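Local coordinates for protein 350aa long hypothetical aspartate-semialdehyde dehydrogenase (Sulfolobus tokodaii, PDB 2EP5) that probably reduces malonyl-CoA to malonate semialdehyde (3-oxopropanoate) with NADPH, as a member of the aspartate-semialdehyde dehydrogenase family, at residues 33-47 and 63-77. Residues are numbered along the deposited sequence; the frame is centred on the assembly and turned at random.
Sequences VKVSASPSKIGKKYK and QDLPIVSTNYEDHKD
Ile67 is the residue round which segment 33-47 wraps, and its branches part at CB, which lies 3.4 Å from Lys41 O. CG2 turns to Ala37, meeting its backbone N and its CB. CG1 lies against Lys44 O, and CD1 of Ile67 ends 3.6 Å from Val35 CG2 and also meets Tyr46 CD1 at the edge of that ring, whose OH is hydrogen-bonded to Ser12 O. A beta-branched residue suits this place, filling two directions at once. Its backbone is gripped as well: Lys44 O takes Ile67 N, while Ile67 O receives Gly43 N from the type II turn 41-44, where phi is positive (101°) and a CB would jam against the preceding carbonyl O, so glycine fits. Here the short, weakly bonded strand 67-68 lies at the outer edge of the parallel sheet of the Rossmann-type NAD-binding domain, joined to strand 30-36 by Val68 N to Val35 O. Ser36 OG, opposite its own N (chi1 -179°), donates to Val68 O at 2.9 Å. Lys34, extended beyond CG, brings NZ 2.7 Å from Asp74 O, above that carbonyl's plane, with a weaker salt bridge to Asp77. Asp64 OD1 takes Lys45 NZ (3.0 Å) from above the carboxylate and Lys47 NZ from its syn side; an asparagine here would probably leave the two ammonium groups repelling each other without the charge that bridges them.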
ATOM      1  N   VAL A  33       9.210  33.487  16.192  1.00 28.03           N
ATOM      2  CA  VAL A  33      10.339  34.293  15.762  1.00 28.88           C
ATOM      3  C   VAL A  33      11.638  33.516  15.677  1.00 29.15           C
ATOM      4  O   VAL A  33      12.625  34.022  15.147  1.00 28.94           O
ATOM      5  CB  VAL A  33      10.552  35.489  16.705  1.00 29.80           C
ATOM      6  CG1 VAL A  33       9.274  36.313  16.789  1.00 30.32           C
ATOM      7  CG2 VAL A  33      10.977  34.999  18.087  1.00 30.12           C
ATOM      8  N   LYS A  34      11.640  32.293  16.197  1.00 28.96           N
ATOM      9  CA  LYS A  34      12.847  31.464  16.171  1.00 30.20           C
ATOM     10  C   LYS A  34      12.569  29.968  16.079  1.00 30.21           C
ATOM     11  O   LYS A  34      11.739  29.421  16.807  1.00 29.23           O
ATOM     12  CB  LYS A  34      13.718  31.731  17.411  1.00 29.55           C
ATOM     13  CG  LYS A  34      14.435  33.072  17.397  1.00 28.39           C
ATOM     14  CD  LYS A  34      15.183  33.324  18.685  1.00 26.65           C
ATOM     15  CE  LYS A  34      15.979  34.610  18.587  1.00 26.04           C
ATOM     16  NZ  LYS A  34      16.777  34.855  19.811  1.00 28.85           N
ATOM     17  N   VAL A  35      13.280  29.317  15.168  1.00 29.65           N
ATOM     18  CA  VAL A  35      13.150  27.887  14.969  1.00 29.95           C
ATOM     19  C   VAL A  35      14.541  27.314  15.136  1.00 30.30           C
ATOM     20  O   VAL A  35      15.536  27.927  14.729  1.00 28.96           O
ATOM     21  CB  VAL A  35      12.613  27.540  13.560  1.00 28.14           C
ATOM     22  CG1 VAL A  35      11.171  27.974  13.439  1.00 26.13           C
ATOM     23  CG2 VAL A  35      13.459  28.219  12.493  1.00 28.71           C
ATOM     24  N   SER A  36      14.600  26.138  15.746  1.00 31.36           N
ATOM     25  CA  SER A  36      15.858  25.468  15.999  1.00 32.17           C
ATOM     26  C   SER A  36      15.865  24.102  15.341  1.00 32.06           C
ATOM     27  O   SER A  36      14.814  23.510  15.102  1.00 31.98           O
ATOM     28  CB  SER A  36      16.062  25.331  17.511  1.00 34.04           C
ATOM     29  OG  SER A  36      17.293  24.712  17.817  1.00 36.42           O
ATOM     30  N   ALA A  37      17.063  23.619  15.035  1.00 32.57           N
ATOM     31  CA  ALA A  37      17.244  22.320  14.408  1.00 32.12           C
ATOM     32  C   ALA A  37      18.637  21.834  14.780  1.00 32.78           C
ATOM     33  O   ALA A  37      19.266  22.382  15.692  1.00 33.57           O
ATOM     34  CB  ALA A  37      17.111  22.437  12.894  1.00 30.87           C
ATOM     35  N   SER A  38      19.117  20.816  14.073  1.00 32.01           N
ATOM     36  CA  SER A  38      20.437  20.259  14.340  1.00 31.59           C
ATOM     37  C   SER A  38      21.519  21.323  14.141  1.00 30.60           C
ATOM     38  O   SER A  38      21.343  22.267  13.365  1.00 27.89           O
ATOM     39  CB  SER A  38      20.702  19.060  13.424  1.00 30.84           C
ATOM     40  OG  SER A  38      20.779  19.466  12.068  1.00 34.54           O
ATOM     41  N   PRO A  39      22.655  21.170  14.843  1.00 30.55           N
ATOM     42  CA  PRO A  39      23.817  22.067  14.815  1.00 30.93           C
ATOM     43  C   PRO A  39      24.303  22.523  13.437  1.00 30.79           C
ATOM     44  O   PRO A  39      24.512  23.714  13.210  1.00 28.85           O
ATOM     45  CB  PRO A  39      24.883  21.267  15.560  1.00 30.25           C
ATOM     46  CG  PRO A  39      24.070  20.528  16.580  1.00 31.95           C
ATOM     47  CD  PRO A  39      22.903  20.032  15.749  1.00 30.32           C
ATOM     48  N   SER A  40      24.495  21.572  12.530  1.00 30.32           N
ATOM     49  CA  SER A  40      24.973  21.885  11.190  1.00 31.01           C
ATOM     50  C   SER A  40      24.043  22.793  10.389  1.00 30.17           C
ATOM     51  O   SER A  40      24.450  23.354   9.377  1.00 32.13           O
ATOM     52  CB  SER A  40      25.215  20.591  10.408  1.00 31.05           C
ATOM     53  OG  SER A  40      24.045  19.794  10.363  1.00 33.95           O
ATOM     54  N   LYS A  41      22.803  22.944  10.841  1.00 29.06           N
ATOM     55  CA  LYS A  41      21.834  23.784  10.141  1.00 28.76           C
ATOM     56  C   LYS A  41      21.767  25.198  10.728  1.00 27.63           C
ATOM     57  O   LYS A  41      21.224  26.112  10.106  1.00 26.16           O
ATOM     58  CB  LYS A  41      20.445  23.145  10.205  1.00 30.64           C
ATOM     59  CG  LYS A  41      20.393  21.708   9.711  1.00 34.86           C
ATOM     60  CD  LYS A  41      19.062  21.060  10.084  1.00 40.46           C
ATOM     61  CE  LYS A  41      19.010  19.571   9.723  1.00 42.47           C
ATOM     62  NZ  LYS A  41      17.864  18.882  10.404  1.00 40.56           N
ATOM     63  N   ILE A  42      22.313  25.369  11.929  1.00 26.07           N
ATOM     64  CA  ILE A  42      22.310  26.667  12.595  1.00 23.29           C
ATOM     65  C   ILE A  42      22.915  27.732  11.681  1.00 24.05           C
ATOM     66  O   ILE A  42      23.976  27.529  11.084  1.00 23.14           O
ATOM     67  CB  ILE A  42      23.100  26.604  13.930  1.00 22.57           C
ATOM     68  CG1 ILE A  42      22.443  25.582  14.874  1.00 22.41           C
ATOM     69  CG2 ILE A  42      23.147  27.987  14.581  1.00 19.02           C
ATOM     70  CD1 ILE A  42      23.271  25.238  16.114  1.00 17.23           C
ATOM     71  N   GLY A  43      22.229  28.862  11.563  1.00 24.40           N
ATOM     72  CA  GLY A  43      22.724  29.929  10.714  1.00 27.07           C
ATOM     73  C   GLY A  43      22.034  29.986   9.364  1.00 28.80           C
ATOM     74  O   GLY A  43      21.937  31.051   8.755  1.00 29.94           O
ATOM     75  N   LYS A  44      21.561  28.839   8.886  1.00 29.24           N
ATOM     76  CA  LYS A  44      20.872  28.775   7.606  1.00 29.87           C
ATOM     77  C   LYS A  44      19.408  29.144   7.810  1.00 30.21           C
ATOM     78  O   LYS A  44      18.892  29.065   8.926  1.00 29.90           O
ATOM     79  CB  LYS A  44      20.948  27.361   7.022  1.00 31.87           C
ATOM     80  CG  LYS A  44      22.350  26.794   6.839  1.00 34.47           C
ATOM     81  CD  LYS A  44      23.160  27.548   5.796  1.00 37.44           C
ATOM     82  CE  LYS A  44      24.414  26.756   5.415  1.00 40.50           C
ATOM     83  NZ  LYS A  44      25.282  27.447   4.421  1.00 39.86           N
ATOM     84  N   LYS A  45      18.745  29.557   6.734  1.00 30.50           N
ATOM     85  CA  LYS A  45      17.330  29.911   6.807  1.00 30.67           C
ATOM     86  C   LYS A  45      16.524  28.625   6.917  1.00 29.10           C
ATOM     87  O   LYS A  45      16.950  27.576   6.436  1.00 28.12           O
ATOM     88  CB  LYS A  45      16.892  30.685   5.555  1.00 32.89           C
ATOM     89  CG  LYS A  45      17.381  32.123   5.505  1.00 36.51           C
ATOM     90  CD  LYS A  45      16.949  32.806   4.221  1.00 38.16           C
ATOM     91  CE  LYS A  45      17.245  34.299   4.261  1.00 40.18           C
ATOM     92  NZ  LYS A  45      16.816  34.980   2.997  1.00 41.45           N
ATOM     93  N   TYR A  46      15.360  28.712   7.548  1.00 28.47           N
ATOM     94  CA  TYR A  46      14.505  27.549   7.718  1.00 27.80           C
ATOM     95  C   TYR A  46      14.258  26.823   6.396  1.00 28.34           C
ATOM     96  O   TYR A  46      14.312  25.593   6.338  1.00 29.08           O
ATOM     97  CB  TYR A  46      13.167  27.964   8.335  1.00 26.27           C
ATOM     98  CG  TYR A  46      12.257  26.799   8.644  1.00 28.38           C
ATOM     99  CD1 TYR A  46      12.560  25.903   9.675  1.00 27.01           C
ATOM    100  CD2 TYR A  46      11.105  26.569   7.890  1.00 27.39           C
ATOM    101  CE1 TYR A  46      11.739  24.805   9.944  1.00 26.32           C
ATOM    102  CE2 TYR A  46      10.279  25.476   8.149  1.00 26.20           C
ATOM    103  CZ  TYR A  46      10.603  24.599   9.176  1.00 26.10           C
ATOM    104  OH  TYR A  46       9.791  23.520   9.426  1.00 24.48           O
ATOM    105  N   LYS A  47      13.996  27.581   5.334  1.00 27.13           N
ATOM    106  CA  LYS A  47      13.727  26.978   4.033  1.00 28.32           C
ATOM    107  C   LYS A  47      14.912  26.208   3.470  1.00 27.86           C
ATOM    108  O   LYS A  47      14.743  25.302   2.664  1.00 26.83           O
ATOM    109  CB  LYS A  47      13.300  28.044   3.027  1.00 29.23           C
ATOM    110  CG  LYS A  47      14.419  28.974   2.602  1.00 30.36           C
ATOM    111  CD  LYS A  47      13.886  30.100   1.736  1.00 31.46           C
ATOM    112  CE  LYS A  47      15.011  31.008   1.254  1.00 33.14           C
ATOM    113  NZ  LYS A  47      14.476  32.213   0.552  1.00 34.89           N
ATOM    114  N   GLN A  63       9.707  30.792   6.355  1.00 48.60           N
ATOM    115  CA  GLN A  63      10.742  30.314   5.441  1.00 46.72           C
ATOM    116  C   GLN A  63      12.112  30.958   5.628  1.00 45.14           C
ATOM    117  O   GLN A  63      13.138  30.288   5.484  1.00 44.57           O
ATOM    118  CB  GLN A  63      10.301  30.492   3.983  1.00 46.60           C
ATOM    119  CG  GLN A  63       9.955  31.917   3.590  1.00 47.46           C
ATOM    120  CD  GLN A  63       9.793  32.084   2.084  1.00 48.75           C
ATOM    121  OE1 GLN A  63       9.126  31.283   1.425  1.00 47.40           O
ATOM    122  NE2 GLN A  63      10.399  33.134   1.538  1.00 48.80           N
ATOM    123  N   ASP A  64      12.137  32.247   5.948  1.00 43.06           N
ATOM    124  CA  ASP A  64      13.412  32.932   6.124  1.00 42.37           C
ATOM    125  C   ASP A  64      13.922  32.987   7.563  1.00 41.12           C
ATOM    126  O   ASP A  64      15.033  33.457   7.809  1.00 40.26           O
ATOM    127  CB  ASP A  64      13.339  34.347   5.536  1.00 43.43           C
ATOM    128  CG  ASP A  64      13.285  34.346   4.011  1.00 44.21           C
ATOM    129  OD1 ASP A  64      14.149  33.699   3.382  1.00 42.80           O
ATOM    130  OD2 ASP A  64      12.384  34.997   3.441  1.00 45.14           O
ATOM    131  N   LEU A  65      13.119  32.501   8.509  1.00 40.34           N
ATOM    132  CA  LEU A  65      13.520  32.483   9.916  1.00 39.88           C
ATOM    133  C   LEU A  65      14.854  31.755  10.037  1.00 39.03           C
ATOM    134  O   LEU A  65      15.014  30.635   9.548  1.00 38.59           O
ATOM    135  CB  LEU A  65      12.460  31.776  10.770  1.00 40.93           C
ATOM    136  CG  LEU A  65      11.086  32.449  10.868  1.00 41.40           C
ATOM    137  CD1 LEU A  65      10.140  31.588  11.687  1.00 40.68           C
ATOM    138  CD2 LEU A  65      11.242  33.825  11.505  1.00 43.38           C
ATOM    139  N   PRO A  66      15.835  32.382  10.698  1.00 39.62           N
ATOM    140  CA  PRO A  66      17.154  31.762  10.855  1.00 38.14           C
ATOM    141  C   PRO A  66      17.127  30.632  11.877  1.00 35.80           C
ATOM    142  O   PRO A  66      16.392  30.703  12.867  1.00 36.84           O
ATOM    143  CB  PRO A  66      18.020  32.930  11.307  1.00 39.30           C
ATOM    144  CG  PRO A  66      17.072  33.668  12.228  1.00 39.11           C
ATOM    145  CD  PRO A  66      15.750  33.645  11.461  1.00 40.34           C
ATOM    146  N   ILE A  67      17.913  29.587  11.626  1.00 32.88           N
ATOM    147  CA  ILE A  67      17.987  28.453  12.541  1.00 29.43           C
ATOM    148  C   ILE A  67      18.947  28.822  13.677  1.00 27.12           C
ATOM    149  O   ILE A  67      20.076  29.250  13.442  1.00 25.62           O
ATOM    150  CB  ILE A  67      18.518  27.167  11.844  1.00 28.87           C
ATOM    151  CG1 ILE A  67      17.642  26.798  10.641  1.00 27.66           C
ATOM    152  CG2 ILE A  67      18.541  26.013  12.841  1.00 28.52           C
ATOM    153  CD1 ILE A  67      16.226  26.409  10.997  1.00 28.41           C
ATOM    154  N   VAL A  68      18.481  28.672  14.909  1.00 24.76           N
ATOM    155  CA  VAL A  68      19.300  28.980  16.069  1.00 24.01           C
ATOM    156  C   VAL A  68      19.605  27.698  16.840  1.00 23.00           C
ATOM    157  O   VAL A  68      18.999  26.651  16.602  1.00 20.56           O
ATOM    158  CB  VAL A  68      18.585  29.985  17.001  1.00 23.86           C
ATOM    159  CG1 VAL A  68      18.352  31.300  16.259  1.00 22.95           C
ATOM    160  CG2 VAL A  68      17.252  29.411  17.477  1.00 20.38           C
ATOM    161  N   SER A  69      20.553  27.786  17.764  1.00 23.48           N
ATOM    162  CA  SER A  69      20.924  26.633  18.569  1.00 22.99           C
ATOM    163  C   SER A  69      19.842  26.386  19.609  1.00 23.93           C
ATOM    164  O   SER A  69      18.899  27.169  19.750  1.00 20.89           O
ATOM    165  CB  SER A  69      22.244  26.882  19.293  1.00 23.00           C
ATOM    166  OG  SER A  69      22.039  27.707  20.427  1.00 21.91           O
ATOM    167  N   THR A  70      19.999  25.291  20.343  1.00 24.96           N
ATOM    168  CA  THR A  70      19.057  24.917  21.389  1.00 25.08           C
ATOM    169  C   THR A  70      19.501  25.495  22.740  1.00 24.07           C
ATOM    170  O   THR A  70      18.901  25.207  23.773  1.00 23.32           O
ATOM    171  CB  THR A  70      18.969  23.380  21.500  1.00 25.19           C
ATOM    172  OG1 THR A  70      20.280  22.837  21.705  1.00 27.30           O
ATOM    173  CG2 THR A  70      18.397  22.794  20.226  1.00 25.94           C
ATOM    174  N   ASN A  71      20.541  26.325  22.714  1.00 22.84           N
ATOM    175  CA  ASN A  71      21.084  26.914  23.933  1.00 24.07           C
ATOM    176  C   ASN A  71      20.397  28.188  24.418  1.00 24.99           C
ATOM    177  O   ASN A  71      19.847  28.956  23.633  1.00 26.14           O
ATOM    178  CB  ASN A  71      22.583  27.150  23.750  1.00 23.37           C
ATOM    179  CG  ASN A  71      23.350  25.851  23.556  1.00 26.32           C
ATOM    180  OD1 ASN A  71      24.249  25.762  22.714  1.00 29.99           O
ATOM    181  ND2 ASN A  71      22.999  24.835  24.339  1.00 23.96           N
ATOM    182  N   TYR A  72      20.440  28.393  25.733  1.00 25.91           N
ATOM    183  CA  TYR A  72      19.822  29.544  26.380  1.00 25.23           C
ATOM    184  C   TYR A  72      20.064  30.892  25.701  1.00 25.54           C
ATOM    185  O   TYR A  72      19.125  31.649  25.473  1.00 23.58           O
ATOM    186  CB  TYR A  72      20.292  29.635  27.830  1.00 25.88           C
ATOM    187  CG  TYR A  72      19.821  30.895  28.522  1.00 26.18           C
ATOM    188  CD1 TYR A  72      18.468  31.108  28.774  1.00 27.45           C
ATOM    189  CD2 TYR A  72      20.719  31.886  28.886  1.00 25.24           C
ATOM    190  CE1 TYR A  72      18.020  32.286  29.370  1.00 29.09           C
ATOM    191  CE2 TYR A  72      20.286  33.068  29.482  1.00 28.91           C
ATOM    192  CZ  TYR A  72      18.933  33.265  29.721  1.00 30.31           C
ATOM    193  OH  TYR A  72      18.494  34.448  30.284  1.00 29.58           O
ATOM    194  N   GLU A  73      21.321  31.198  25.400  1.00 27.28           N
ATOM    195  CA  GLU A  73      21.657  32.470  24.762  1.00 29.27           C
ATOM    196  C   GLU A  73      20.805  32.803  23.535  1.00 28.86           C
ATOM    197  O   GLU A  73      20.478  33.963  23.308  1.00 29.53           O
ATOM    198  CB  GLU A  73      23.144  32.504  24.375  1.00 30.29           C
ATOM    199  CG  GLU A  73      24.100  32.601  25.556  1.00 33.03           C
ATOM    200  CD  GLU A  73      23.824  33.809  26.437  1.00 35.18           C
ATOM    201  OE1 GLU A  73      23.829  34.943  25.918  1.00 37.70           O
ATOM    202  OE2 GLU A  73      23.603  33.631  27.653  1.00 36.88           O
ATOM    203  N   ASP A  74      20.441  31.796  22.744  1.00 28.56           N
ATOM    204  CA  ASP A  74      19.639  32.050  21.548  1.00 27.27           C
ATOM    205  C   ASP A  74      18.139  32.190  21.790  1.00 26.01           C
ATOM    206  O   ASP A  74      17.378  32.395  20.849  1.00 24.75           O
ATOM    207  CB  ASP A  74      19.867  30.955  20.506  1.00 27.49           C
ATOM    208  CG  ASP A  74      21.214  31.065  19.832  1.00 28.10           C
ATOM    209  OD1 ASP A  74      21.609  32.196  19.476  1.00 29.80           O
ATOM    210  OD2 ASP A  74      21.870  30.020  19.641  1.00 26.67           O
ATOM    211  N   HIS A  75      17.707  32.087  23.040  1.00 25.96           N
ATOM    212  CA  HIS A  75      16.284  32.199  23.328  1.00 28.79           C
ATOM    213  C   HIS A  75      15.970  33.170  24.457  1.00 30.68           C
ATOM    214  O   HIS A  75      14.892  33.118  25.048  1.00 30.53           O
ATOM    215  CB  HIS A  75      15.710  30.822  23.663  1.00 27.59           C
ATOM    216  CG  HIS A  75      15.863  29.821  22.561  1.00 24.80           C
ATOM    217  ND1 HIS A  75      17.057  29.184  22.290  1.00 24.26           N
ATOM    218  CD2 HIS A  75      14.980  29.370  21.639  1.00 21.47           C
ATOM    219  CE1 HIS A  75      16.901  28.386  21.249  1.00 23.33           C
ATOM    220  NE2 HIS A  75      15.649  28.481  20.836  1.00 22.20           N
ATOM    221  N   LYS A  76      16.908  34.067  24.737  1.00 34.00           N
ATOM    222  CA  LYS A  76      16.737  35.041  25.804  1.00 37.01           C
ATOM    223  C   LYS A  76      15.559  35.993  25.594  1.00 37.85           C
ATOM    224  O   LYS A  76      14.828  36.295  26.544  1.00 37.92           O
ATOM    225  CB  LYS A  76      18.032  35.841  25.994  1.00 38.84           C
ATOM    226  CG  LYS A  76      19.225  34.977  26.391  1.00 43.29           C
ATOM    227  CD  LYS A  76      20.476  35.804  26.688  1.00 47.66           C
ATOM    228  CE  LYS A  76      20.417  36.460  28.066  1.00 50.03           C
ATOM    229  NZ  LYS A  76      19.292  37.429  28.215  1.00 52.18           N
ATOM    230  N   ASP A  77      15.363  36.459  24.363  1.00 37.39           N
ATOM    231  CA  ASP A  77      14.263  37.379  24.101  1.00 37.94           C
ATOM    232  C   ASP A  77      12.912  36.701  23.867  1.00 38.00           C
ATOM    233  O   ASP A  77      11.899  37.383  23.704  1.00 39.23           O
ATOM    234  CB  ASP A  77      14.583  38.285  22.908  1.00 39.81           C
ATOM    235  CG  ASP A  77      14.932  37.507  21.656  1.00 43.29           C
ATOM    236  OD1 ASP A  77      14.329  36.438  21.421  1.00 45.35           O
ATOM    237  OD2 ASP A  77      15.802  37.977  20.892  1.00 45.63           O
TER
HETATM  238  O   HOH W   1      19.761  34.759  18.867  1.00 35.21           O